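Local coordinates for putative hemin storage protein (Bordetella bronchiseptica, PDB 6AU1) that probably cleaves deacetylated poly-beta-1,6-N-acetylglucosamine, a biofilm polysaccharide, by means of its glycoside hydrolase domain, the part of the protein in this chain, at residues G156-D161 and A232-A237; L265-N270 and F299-R304. All blocks are in the same frame, centred on the assembly; numbering follows the deposited sequence.

Overall arrangement
The two contacts join successive strands of a TIM-type barrel, the fold of this glycoside hydrolase domain. From the N terminus, strands 8-12, 43-47 and 89-94 come first. Strand 156-159 then pairs with strand 230-235 in contact 1, closing a mostly helical loop of 70 residues that includes the long helix 195-223. Contact 2 follows in series and closes a shorter loop of 28 residues, joining 265-270 to 299-304 around helix 277-290. Strand 262-266, the first strand of contact 2, is the neighbour of 230-235, and Leu235 O probably accepts a hydrogen bond from Met266 N. Strand 332-335 completes the ring by pairing with 297-305 and with 8-12.

Contact 1. Residues G156-D161 and A232-A237; sequences GLLFHD and ARNLYA. With EDO (1,2-ethanediol), chain G.
Leu158 and Phe159 lie beside Ala232 and Arg233 on neighbouring parallel strands of the barrel, where they run into loops. Three nearly straight backbone bonds join them: Ala232 N to Leu157 O, Phe159 N to Ala232 O and Asn234 N to Phe159 O. On the face carrying Leu158 and Ala232, CG of the leucine stands anti to its backbone N (chi1 171°), and CD1 thereby reaches Ala232 CB at 3.9 Å. Asn234 crosses Leu158 at about a right angle, packs its CB on Asp161 CB at 3.8 Å, and gives weak hydrogen bonds from ND2 to Glu300 OE1 and Ala264 O. On the other face, turned to helix 195-223, Phe159 CB meets Arg233 CG alongside. The extended arginine chain ends at a guanidinium whose NE donates to a water at 2.8 Å. That water bridges the strands by donating to His160 O and Asn234 O, while NH1 and NH2 bind Tyr260 OH and Ala163 O. The Asp161 and Tyr236 side chains cross obliquely, planes 14° apart, with Asp161 CB 3.9 Å from Tyr236 CE2 and Asp161 O at the ring edge. An ethanediol, probably from the crystallisation liquor, bridges the two residues in this crystal: O1 donates to Asp161 OD1 (2.6 Å), and O2 donates to Asp161 O and accepts from Tyr236 OH. Polar side chains gathered at the C-terminal ends of parallel strands are characteristic of TIM-barrel enzymes, whose active sites lie there.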
# COMPACT_ATOMS: atom_id res chain seq x y z
N GLY A 156 9.79 -3.35 8.55
CA GLY A 156 9.09 -3.98 7.44
C GLY A 156 8.83 -3.02 6.31
O GLY A 156 9.13 -1.83 6.41
N LEU A 157 8.25 -3.55 5.24
CA LEU A 157 7.82 -2.73 4.11
C LEU A 157 6.33 -2.93 3.88
O LEU A 157 5.84 -4.06 3.94
CB LEU A 157 8.56 -3.11 2.82
CG LEU A 157 10.04 -2.82 2.67
CD1 LEU A 157 10.55 -3.58 1.45
CD2 LEU A 157 10.28 -1.31 2.51
N LEU A 158 5.62 -1.83 3.65
CA LEU A 158 4.27 -1.92 3.12
C LEU A 158 4.30 -1.43 1.68
O LEU A 158 4.51 -0.26 1.40
CB LEU A 158 3.26 -1.10 3.94
CG LEU A 158 1.87 -1.01 3.28
CD1 LEU A 158 1.17 -2.38 3.21
CD2 LEU A 158 0.98 0.05 3.97
N PHE A 159 4.08 -2.36 0.76
CA PHE A 159 3.98 -1.98 -0.64
C PHE A 159 2.59 -1.38 -0.90
O PHE A 159 1.57 -2.02 -0.66
CB PHE A 159 4.23 -3.19 -1.53
CG PHE A 159 5.63 -3.76 -1.40
CD1 PHE A 159 6.73 -3.07 -1.89
CD2 PHE A 159 5.83 -5.00 -0.81
CE1 PHE A 159 8.02 -3.59 -1.78
CE2 PHE A 159 7.11 -5.54 -0.69
CZ PHE A 159 8.21 -4.83 -1.18
N HIS A 160 2.59 -0.15 -1.40
CA HIS A 160 1.39 0.69 -1.62
C HIS A 160 0.40 0.10 -2.61
O HIS A 160 0.75 -0.80 -3.38
CB HIS A 160 1.88 2.06 -2.11
CG HIS A 160 0.83 3.13 -2.16
ND1 HIS A 160 -0.22 3.21 -1.28
CD2 HIS A 160 0.72 4.21 -2.98
CE1 HIS A 160 -0.95 4.28 -1.55
NE2 HIS A 160 -0.41 4.90 -2.59
N ASP A 161 -0.83 0.62 -2.60
CA ASP A 161 -1.87 0.17 -3.53
C ASP A 161 -1.72 0.74 -4.94
O ASP A 161 -2.59 0.54 -5.79
CB ASP A 161 -3.28 0.49 -2.97
CG ASP A 161 -3.57 2.00 -2.82
OD1 ASP A 161 -2.88 2.84 -3.42
OD2 ASP A 161 -4.53 2.33 -2.10
N ALA A 232 4.46 -6.50 3.71
CA ALA A 232 3.02 -6.51 3.50
C ALA A 232 2.71 -5.79 2.20
O ALA A 232 3.53 -5.00 1.72
CB ALA A 232 2.29 -5.84 4.66
N ARG A 233 1.55 -6.06 1.62
CA ARG A 233 1.14 -5.30 0.43
C ARG A 233 -0.35 -5.00 0.51
O ARG A 233 -1.14 -5.85 0.93
CB ARG A 233 1.46 -6.07 -0.85
CG ARG A 233 1.07 -5.31 -2.15
CD ARG A 233 1.68 -5.96 -3.40
NE ARG A 233 1.04 -5.46 -4.62
CZ ARG A 233 1.11 -6.08 -5.80
NH1 ARG A 233 1.81 -7.21 -5.92
NH2 ARG A 233 0.45 -5.58 -6.84
N ASN A 234 -0.74 -3.78 0.13
CA ASN A 234 -2.16 -3.42 0.04
C ASN A 234 -2.87 -4.19 -1.07
O ASN A 234 -2.38 -4.26 -2.21
CB ASN A 234 -2.34 -1.92 -0.24
CG ASN A 234 -2.06 -1.05 0.97
OD1 ASN A 234 -1.37 -0.05 0.85
ND2 ASN A 234 -2.64 -1.41 2.12
N LEU A 235 -4.03 -4.74 -0.72
CA LEU A 235 -4.86 -5.48 -1.66
C LEU A 235 -6.25 -4.84 -1.69
O LEU A 235 -6.85 -4.61 -0.64
CB LEU A 235 -4.97 -6.96 -1.24
CG LEU A 235 -5.93 -7.86 -2.01
CD1 LEU A 235 -5.54 -7.95 -3.49
CD2 LEU A 235 -5.95 -9.24 -1.38
N TYR A 236 -6.74 -4.56 -2.89
CA TYR A 236 -8.10 -4.06 -3.06
C TYR A 236 -9.14 -5.15 -2.79
O TYR A 236 -8.88 -6.33 -3.00
CB TYR A 236 -8.28 -3.52 -4.48
CG TYR A 236 -7.76 -2.12 -4.68
CD1 TYR A 236 -8.52 -1.01 -4.30
CD2 TYR A 236 -6.51 -1.90 -5.26
CE1 TYR A 236 -8.04 0.28 -4.48
CE2 TYR A 236 -6.03 -0.60 -5.45
CZ TYR A 236 -6.80 0.47 -5.06
OH TYR A 236 -6.34 1.76 -5.25
N ALA A 237 -10.33 -4.74 -2.36
CA ALA A 237 -11.38 -5.69 -2.00
C ALA A 237 -12.02 -6.36 -3.22
O ALA A 237 -12.48 -7.50 -3.12
CB ALA A 237 -12.44 -5.02 -1.17
C1 EDO G . -4.22 4.27 -6.20
O1 EDO G . -2.90 4.11 -5.64
C2 EDO G . -4.39 3.34 -7.40
O2 EDO G . -4.45 1.98 -6.95
O HOH W 1 -0.54 -3.17 -4.10

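Contact 2. Residues L265-N270 and F299-R304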
# COMPACT_ATOMS: atom_id res chain seq x y z
N LEU A 265 -5.44 -5.88 3.48
CA LEU A 265 -6.66 -5.85 2.68
C LEU A 265 -7.47 -4.61 3.00
O LEU A 265 -7.78 -4.34 4.16
CB LEU A 265 -7.48 -7.12 2.95
CG LEU A 265 -8.85 -7.23 2.30
CD1 LEU A 265 -8.76 -7.15 0.79
CD2 LEU A 265 -9.50 -8.55 2.72
N MET A 266 -7.81 -3.83 1.98
CA MET A 266 -8.48 -2.56 2.22
C MET A 266 -9.98 -2.80 2.42
O MET A 266 -10.79 -2.77 1.49
CB MET A 266 -8.16 -1.59 1.08
CG MET A 266 -6.65 -1.26 1.11
SD MET A 266 -6.01 -0.14 -0.14
CE MET A 266 -6.27 -1.13 -1.60
N ALA A 267 -10.32 -3.07 3.68
CA ALA A 267 -11.67 -3.47 4.09
C ALA A 267 -12.48 -2.22 4.38
O ALA A 267 -12.75 -1.88 5.53
CB ALA A 267 -11.60 -4.38 5.31
N MET A 268 -12.84 -1.52 3.31
CA MET A 268 -13.34 -0.16 3.39
C MET A 268 -14.63 0.02 2.59
O MET A 268 -14.61 0.55 1.47
CB MET A 268 -12.26 0.81 2.90
CG MET A 268 -10.96 0.73 3.71
SD MET A 268 -9.68 1.82 3.06
CE MET A 268 -8.33 1.56 4.23
N PRO A 269 -15.76 -0.44 3.17
CA PRO A 269 -17.05 -0.41 2.46
C PRO A 269 -17.51 1.01 2.10
O PRO A 269 -18.18 1.18 1.09
CB PRO A 269 -18.02 -1.08 3.45
CG PRO A 269 -17.33 -0.99 4.79
CD PRO A 269 -15.86 -1.09 4.49
N ASN A 270 -17.16 2.00 2.91
CA ASN A 270 -17.49 3.39 2.60
C ASN A 270 -16.81 3.85 1.30
O ASN A 270 -17.47 4.38 0.40
CB ASN A 270 -17.10 4.29 3.78
CG ASN A 270 -17.73 5.67 3.70
OD1 ASN A 270 -17.35 6.49 2.87
ND2 ASN A 270 -18.67 5.94 4.59
N PHE A 299 -7.23 -6.89 8.04
CA PHE A 299 -8.37 -6.14 7.53
C PHE A 299 -8.17 -4.68 7.90
O PHE A 299 -8.38 -4.28 9.04
CB PHE A 299 -9.68 -6.70 8.09
CG PHE A 299 -9.99 -8.09 7.60
CD1 PHE A 299 -9.40 -9.20 8.19
CD2 PHE A 299 -10.85 -8.27 6.53
CE1 PHE A 299 -9.66 -10.47 7.72
CE2 PHE A 299 -11.13 -9.55 6.05
CZ PHE A 299 -10.53 -10.65 6.64
N GLU A 300 -7.73 -3.90 6.92
CA GLU A 300 -7.42 -2.50 7.16
C GLU A 300 -8.67 -1.65 6.94
O GLU A 300 -9.15 -1.51 5.81
CB GLU A 300 -6.28 -2.03 6.26
CG GLU A 300 -5.81 -0.64 6.59
CD GLU A 300 -4.47 -0.31 5.96
OE1 GLU A 300 -4.03 -1.04 5.05
OE2 GLU A 300 -3.87 0.69 6.40
N LEU A 301 -9.18 -1.08 8.03
CA LEU A 301 -10.44 -0.34 8.01
C LEU A 301 -10.18 1.13 7.76
O LEU A 301 -9.06 1.60 7.94
CB LEU A 301 -11.16 -0.51 9.36
CG LEU A 301 -11.40 -1.96 9.77
CD1 LEU A 301 -11.78 -2.01 11.23
CD2 LEU A 301 -12.52 -2.54 8.91
N GLN A 302 -11.21 1.87 7.35
CA GLN A 302 -11.02 3.31 7.17
C GLN A 302 -11.56 4.08 8.37
O GLN A 302 -12.65 3.80 8.86
CB GLN A 302 -11.66 3.80 5.87
CG GLN A 302 -13.18 3.70 5.81
CD GLN A 302 -13.71 4.05 4.42
OE1 GLN A 302 -14.21 3.18 3.70
NE2 GLN A 302 -13.60 5.32 4.03
N ALA A 303 -10.77 5.05 8.83
CA ALA A 303 -11.16 5.91 9.94
C ALA A 303 -11.64 7.27 9.45
O ALA A 303 -12.13 8.09 10.24
CB ALA A 303 -10.00 6.08 10.91
N ARG A 304 -11.50 7.51 8.16
CA ARG A 304 -11.90 8.78 7.58
C ARG A 304 -12.70 8.54 6.30
O ARG A 304 -12.43 7.59 5.56
CB ARG A 304 -10.66 9.65 7.30
CG ARG A 304 -10.96 11.00 6.68
CD ARG A 304 -9.76 11.95 6.77
NE ARG A 304 -10.06 13.25 6.18
CZ ARG A 304 -10.70 14.23 6.81
NH1 ARG A 304 -11.09 14.07 8.08
NH2 ARG A 304 -10.94 15.37 6.18
O HOH W 2 -13.65 0.27 7.09
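Leu265 and Met266 run parallel to Phe299 and Glu300, but the two chains diverge by 34° as the first leaves its strand. This is a neighbouring strand pair of the TIM-type barrel at the point where it frays. Glu300 N donates to Leu265 O at 2.8 Å, and Ala267 N reaches Glu300 O at 2.9 Å in a bent bond, with the donor tilted 34° from the carbonyl plane. Inverse gamma turns centred on Met266 and Ala267, each with a weak bond (Ala267 N to Leu265 O, Met268 N to Met266 O), accompany the loss of regular pairing, and the next link is made by a water that donates to Ala267 O and accepts from Gln302 N.

Leu265 and Phe299 lie side by side on the face packed against helices 277-290 and 314-326, with Leu265 CD2 at 3.8 Å from Phe299 CE2. Ala267 CB comes to the edge of the same ring, near its plane, and Leu301 CD2 lies 3.5 Å from Ala267 O and also touches Ala267 CB. Met268, extended beyond CG, reaches across strand 299-302, its CE 3.5 Å from Glu300 O.

Gln302 slants across Met268, its CB 3.8 Å from Met268 CG and its OE1 close to Met268 CB and Asn270 CB. With CG set between the backbone N and the carbonyl carbon (chi1 65°), its amide is brought up to the weakly bonded turn at 269-272, where OE1 accepts from Met271 N. The other end of that amide turns back to its own chain: NE2 donates to Arg304 O at 3.0 Å, and the acceptor lies in the amide plane.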